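Local coordinates for protein pyrethroid hydrolase (Sphingobium faniae, PDB 5Y5R) that hydrolyses the ester bond of pyrethroid insecticides such as permethrin and cypermethrin, releasing the alcohol and the cyclopropanecarboxylic acid, at residues I99-T111 / L205-P218. Residues are numbered along the deposited sequence; the frame is centred on the assembly and turned at random.
Sequences IYLTAVLTAPGVT and LPIAVQRQMQKEFP
Leu105 and Phe217 meet at about a right angle where the loop after strand 95-101 passes the C-terminal end of helix 207-216. The branched leucine tip suits a buried place between two rings: CD1 lies over one face of Tyr100 and 3.7 Å from Phe217 CD1, oblique to that ring, while CD2 rests against Phe217 CB. The phenyl ring, carried back from the helix end with CG anti to the backbone N (chi1 -169°), turns its edge to Thr106, whose O sits 3.4 Å from Phe217 CD1 near the ring plane. Pro108, whose fixed phi suits the second position of the type II turn Ala107-Val110, brings its CD to 3.7 Å from CD of Pro218, just past the helix end.

One helical turn earlier, selenomethionine Met213 lays its chain along the loop. Its CB is 3.4 Å from Leu105 O, and a bend at chi3 (-64°) brings CE to 3.5 Å from Ala103 O. A water donates to both Leu105 O and Met213 O, bridging the two backbones.

Gln210 OE1 comes to 3.1 Å from Thr102 OG1. Glutamine can accept and donate at once: OE1 takes Ala199 N, and NE2 gives Leu205 O a short but bent bond (2.7 Å, 132°), limiting the amide's rotation. Threonine, small, offers its hydroxyl to Asp202 OD2; Leu205 N donates to OD1, and together they orient this probable charge-relay acid. Val104 touches the bound pyrethroid. Loop and helix thus join at the C-terminal ends of the parallel strands, where alpha/beta hydrolases place their catalytic acid and substrate pocket.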
loop_
_atom_site.group_PDB
_atom_site.type_symbol
_atom_site.label_atom_id
_atom_site.label_comp_id
_atom_site.label_asym_id
_atom_site.label_seq_id
_atom_site.Cartn_x
_atom_site.Cartn_y
_atom_site.Cartn_z
ATOM N N ILE A 99 -5.424 -5.173 5.007
ATOM C CA ILE A 99 -5.880 -3.797 5.086
ATOM C C ILE A 99 -5.399 -3.049 3.852
ATOM O O ILE A 99 -4.187 -2.921 3.643
ATOM C CB ILE A 99 -5.353 -3.112 6.349
ATOM C CG1 ILE A 99 -5.787 -3.867 7.611
ATOM C CG2 ILE A 99 -5.848 -1.680 6.405
ATOM C CD1 ILE A 99 -5.277 -3.207 8.840
ATOM N N TYR A 100 -6.333 -2.496 3.082
ATOM C CA TYR A 100 -6.026 -1.719 1.880
ATOM C C TYR A 100 -6.275 -0.241 2.175
ATOM O O TYR A 100 -7.428 0.205 2.215
ATOM C CB TYR A 100 -6.856 -2.201 0.685
ATOM C CG TYR A 100 -6.577 -3.615 0.259
ATOM C CD1 TYR A 100 -7.161 -4.692 0.918
ATOM C CD2 TYR A 100 -5.722 -3.882 -0.781
ATOM C CE1 TYR A 100 -6.932 -5.987 0.539
ATOM C CE2 TYR A 100 -5.468 -5.172 -1.163
ATOM C CZ TYR A 100 -6.065 -6.231 -0.491
ATOM O OH TYR A 100 -5.833 -7.529 -0.896
ATOM N N LEU A 101 -5.203 0.526 2.342
ATOM C CA LEU A 101 -5.267 1.937 2.719
ATOM C C LEU A 101 -5.129 2.795 1.465
ATOM O O LEU A 101 -4.009 3.075 1.010
ATOM C CB LEU A 101 -4.192 2.268 3.762
ATOM C CG LEU A 101 -4.037 3.740 4.155
ATOM C CD1 LEU A 101 -5.348 4.383 4.659
ATOM C CD2 LEU A 101 -2.931 3.897 5.184
ATOM N N THR A 102 -6.277 3.298 0.986
ATOM C CA THR A 102 -6.471 3.942 -0.316
ATOM C C THR A 102 -5.490 3.281 -1.272
ATOM O O THR A 102 -4.595 3.918 -1.848
ATOM C CB THR A 102 -6.388 5.480 -0.195
ATOM O OG1 THR A 102 -6.736 6.100 -1.442
ATOM C CG2 THR A 102 -5.005 5.997 0.305
ATOM N N ALA A 103 -5.629 1.963 -1.379
ATOM C CA ALA A 103 -4.640 1.077 -1.970
ATOM C C ALA A 103 -5.220 0.381 -3.191
ATOM O O ALA A 103 -6.430 0.338 -3.380
ATOM C CB ALA A 103 -4.159 0.010 -0.961
ATOM N N VAL A 104 -4.334 -0.178 -4.013
ATOM C CA VAL A 104 -4.760 -0.910 -5.202
ATOM C C VAL A 104 -5.324 -2.247 -4.728
ATOM O O VAL A 104 -4.598 -3.098 -4.206
ATOM C CB VAL A 104 -3.599 -1.095 -6.197
ATOM C CG1 VAL A 104 -4.065 -1.853 -7.420
ATOM C CG2 VAL A 104 -3.044 0.238 -6.611
ATOM N N LEU A 105 -6.625 -2.441 -4.926
ATOM C CA LEU A 105 -7.330 -3.670 -4.586
ATOM C C LEU A 105 -7.891 -4.192 -5.899
ATOM O O LEU A 105 -8.830 -3.621 -6.457
ATOM C CB LEU A 105 -8.446 -3.423 -3.573
ATOM C CG LEU A 105 -9.350 -4.632 -3.378
ATOM C CD1 LEU A 105 -8.568 -5.738 -2.649
ATOM C CD2 LEU A 105 -10.657 -4.259 -2.659
ATOM N N THR A 106 -7.242 -5.196 -6.458
ATOM C CA THR A 106 -7.687 -5.741 -7.720
ATOM C C THR A 106 -8.203 -7.147 -7.509
ATOM O O THR A 106 -7.773 -7.868 -6.602
ATOM C CB THR A 106 -6.586 -5.691 -8.805
ATOM O OG1 THR A 106 -5.443 -6.470 -8.426
ATOM C CG2 THR A 106 -6.167 -4.305 -8.952
ATOM N N ALA A 107 -9.178 -7.490 -8.328
ATOM C CA ALA A 107 -9.736 -8.795 -8.305
ATOM C C ALA A 107 -8.691 -9.780 -8.803
ATOM O O ALA A 107 -7.776 -9.398 -9.541
ATOM C CB ALA A 107 -10.988 -8.826 -9.182
ATOM N N PRO A 108 -8.832 -11.057 -8.451
ATOM C CA PRO A 108 -7.915 -12.079 -8.970
ATOM C C PRO A 108 -7.776 -12.030 -10.488
ATOM O O PRO A 108 -8.759 -12.024 -11.222
ATOM C CB PRO A 108 -8.570 -13.384 -8.505
ATOM C CG PRO A 108 -9.290 -12.931 -7.166
ATOM C CD PRO A 108 -9.908 -11.657 -7.627
ATOM N N GLY A 109 -6.534 -12.011 -10.965
ATOM C CA GLY A 109 -6.322 -11.992 -12.399
ATOM C C GLY A 109 -6.301 -10.620 -13.025
ATOM O O GLY A 109 -6.126 -10.513 -14.251
ATOM N N VAL A 110 -6.488 -9.570 -12.237
ATOM C CA VAL A 110 -6.529 -8.197 -12.717
ATOM C C VAL A 110 -5.256 -7.506 -12.271
ATOM O O VAL A 110 -4.820 -7.681 -11.127
ATOM C CB VAL A 110 -7.770 -7.451 -12.203
ATOM C CG1 VAL A 110 -7.889 -6.069 -12.864
ATOM C CG2 VAL A 110 -8.976 -8.266 -12.525
ATOM N N THR A 111 -4.642 -6.774 -13.176
ATOM C CA THR A 111 -3.436 -6.076 -12.753
ATOM C C THR A 111 -3.779 -4.673 -12.302
ATOM O O THR A 111 -4.804 -4.110 -12.701
ATOM C CB THR A 111 -2.432 -6.004 -13.899
ATOM O OG1 THR A 111 -3.035 -5.264 -14.950
ATOM C CG2 THR A 111 -2.127 -7.383 -14.396
ATOM N N LEU A 205 -5.581 8.914 -6.077
ATOM C CA LEU A 205 -6.505 7.817 -6.297
ATOM C C LEU A 205 -7.894 8.280 -5.860
ATOM O O LEU A 205 -8.202 8.264 -4.657
ATOM C CB LEU A 205 -6.064 6.592 -5.506
ATOM C CG LEU A 205 -6.970 5.374 -5.609
ATOM C CD1 LEU A 205 -6.898 4.857 -6.994
ATOM C CD2 LEU A 205 -6.494 4.346 -4.642
ATOM N N PRO A 206 -8.735 8.748 -6.784
ATOM C CA PRO A 206 -10.007 9.386 -6.405
ATOM C C PRO A 206 -10.953 8.415 -5.703
ATOM O O PRO A 206 -10.889 7.198 -5.892
ATOM C CB PRO A 206 -10.582 9.854 -7.755
ATOM C CG PRO A 206 -9.377 9.909 -8.678
ATOM C CD PRO A 206 -8.471 8.825 -8.232
ATOM N N ILE A 207 -11.810 8.960 -4.840
ATOM C CA ILE A 207 -12.710 8.085 -4.076
ATOM C C ILE A 207 -13.608 7.266 -4.997
ATOM O O ILE A 207 -13.970 6.144 -4.672
ATOM C CB ILE A 207 -13.552 8.897 -3.075
ATOM C CG1 ILE A 207 -14.284 7.947 -2.112
ATOM C CG2 ILE A 207 -14.525 9.732 -3.827
ATOM C CD1 ILE A 207 -13.370 6.973 -1.442
ATOM N N ALA A 208 -13.940 7.782 -6.178
ATOM C CA ALA A 208 -14.716 6.995 -7.137
ATOM C C ALA A 208 -13.960 5.745 -7.565
ATOM O O ALA A 208 -14.555 4.674 -7.726
ATOM C CB ALA A 208 -15.077 7.840 -8.344
ATOM N N VAL A 209 -12.645 5.873 -7.799
ATOM C CA VAL A 209 -11.845 4.711 -8.172
ATOM C C VAL A 209 -11.695 3.756 -7.007
ATOM O O VAL A 209 -11.731 2.532 -7.176
ATOM C CB VAL A 209 -10.477 5.166 -8.688
ATOM C CG1 VAL A 209 -9.612 3.965 -8.925
ATOM C CG2 VAL A 209 -10.684 5.919 -9.969
ATOM N N GLN A 210 -11.442 4.302 -5.825
ATOM C CA GLN A 210 -11.391 3.497 -4.621
ATOM C C GLN A 210 -12.646 2.665 -4.492
ATOM O O GLN A 210 -12.578 1.448 -4.298
ATOM C CB GLN A 210 -11.218 4.403 -3.408
ATOM C CG GLN A 210 -9.844 5.015 -3.307
ATOM C CD GLN A 210 -9.757 6.007 -2.196
ATOM O OE1 GLN A 210 -9.811 5.644 -1.001
ATOM N NE2 GLN A 210 -9.670 7.280 -2.563
ATOM N N ARG A 211 -13.811 3.313 -4.602
ATOM C CA ARG A 211 -15.064 2.577 -4.407
ATOM C C ARG A 211 -15.343 1.608 -5.551
ATOM O O ARG A 211 -16.016 0.589 -5.345
ATOM C CB ARG A 211 -16.249 3.543 -4.222
ATOM C CG ARG A 211 -16.183 4.359 -2.928
ATOM C CD ARG A 211 -17.143 5.549 -2.812
ATOM N NE ARG A 211 -17.050 6.115 -1.462
ATOM C CZ ARG A 211 -17.583 7.258 -1.025
ATOM N NH1 ARG A 211 -17.361 7.634 0.230
ATOM N NH2 ARG A 211 -18.311 8.035 -1.803
ATOM N N GLN A 212 -14.841 1.911 -6.752
ATOM C CA GLN A 212 -15.011 1.016 -7.889
ATOM C C GLN A 212 -14.210 -0.256 -7.686
ATOM O O GLN A 212 -14.671 -1.360 -8.009
ATOM C CB GLN A 212 -14.596 1.755 -9.172
ATOM C CG GLN A 212 -14.917 1.030 -10.459
ATOM C CD GLN A 212 -16.407 1.009 -10.721
ATOM O OE1 GLN A 212 -17.098 2.008 -10.495
ATOM N NE2 GLN A 212 -16.907 -0.116 -11.205
HETATM N N MSE A 213 -13.025 -0.134 -7.107
HETATM C CA MSE A 213 -12.230 -1.304 -6.802
HETATM C C MSE A 213 -12.897 -2.198 -5.756
HETATM O O MSE A 213 -12.951 -3.417 -5.925
HETATM C CB MSE A 213 -10.833 -0.869 -6.356
HETATM C CG MSE A 213 -10.046 -0.383 -7.556
HETATM SE SE MSE A 213 -8.194 0.099 -7.172
HETATM C CE MSE A 213 -8.483 1.581 -5.989
ATOM N N GLN A 214 -13.400 -1.602 -4.673
ATOM C CA GLN A 214 -14.186 -2.400 -3.725
ATOM C C GLN A 214 -15.337 -3.099 -4.432
ATOM O O GLN A 214 -15.550 -4.303 -4.253
ATOM C CB GLN A 214 -14.725 -1.520 -2.593
ATOM C CG GLN A 214 -13.650 -0.896 -1.783
ATOM C CD GLN A 214 -14.162 0.201 -0.898
ATOM O OE1 GLN A 214 -14.917 -0.033 0.057
ATOM N NE2 GLN A 214 -13.767 1.412 -1.206
ATOM N N LYS A 215 -16.026 -2.373 -5.307
ATOM C CA LYS A 215 -17.209 -2.905 -5.972
ATOM C C LYS A 215 -16.880 -4.121 -6.838
ATOM O O LYS A 215 -17.702 -5.043 -6.953
ATOM C CB LYS A 215 -17.866 -1.797 -6.799
ATOM C CG LYS A 215 -19.066 -2.243 -7.580
ATOM C CD LYS A 215 -19.791 -1.102 -8.267
ATOM C CE LYS A 215 -21.285 -1.452 -8.368
ATOM N NZ LYS A 215 -21.521 -2.575 -9.316
ATOM N N GLU A 216 -15.711 -4.120 -7.511
ATOM C CA GLU A 216 -15.375 -5.191 -8.449
ATOM C C GLU A 216 -14.618 -6.357 -7.813
ATOM O O GLU A 216 -14.430 -7.382 -8.477
ATOM C CB GLU A 216 -14.557 -4.620 -9.620
ATOM C CG GLU A 216 -15.380 -3.695 -10.521
ATOM C CD GLU A 216 -14.648 -3.158 -11.748
ATOM O OE1 GLU A 216 -15.088 -2.109 -12.263
ATOM O OE2 GLU A 216 -13.596 -3.688 -12.161
ATOM N N PHE A 217 -14.197 -6.253 -6.536
ATOM C CA PHE A 217 -13.545 -7.396 -5.902
ATOM C C PHE A 217 -14.595 -8.418 -5.477
ATOM O O PHE A 217 -15.628 -8.044 -4.918
ATOM C CB PHE A 217 -12.730 -6.969 -4.671
ATOM C CG PHE A 217 -11.817 -8.054 -4.135
ATOM C CD1 PHE A 217 -10.513 -8.207 -4.603
ATOM C CD2 PHE A 217 -12.259 -8.926 -3.175
ATOM C CE1 PHE A 217 -9.698 -9.205 -4.093
ATOM C CE2 PHE A 217 -11.453 -9.926 -2.686
ATOM C CZ PHE A 217 -10.164 -10.060 -3.132
ATOM N N PRO A 218 -14.340 -9.709 -5.701
ATOM C CA PRO A 218 -15.351 -10.729 -5.387
ATOM C C PRO A 218 -15.422 -11.010 -3.891
ATOM O O PRO A 218 -14.412 -11.314 -3.245
ATOM C CB PRO A 218 -14.867 -11.952 -6.172
ATOM C CG PRO A 218 -13.407 -11.767 -6.258
ATOM C CD PRO A 218 -13.148 -10.294 -6.343
HETATM O O HOH W 1 -11.194 -4.854 -7.694
#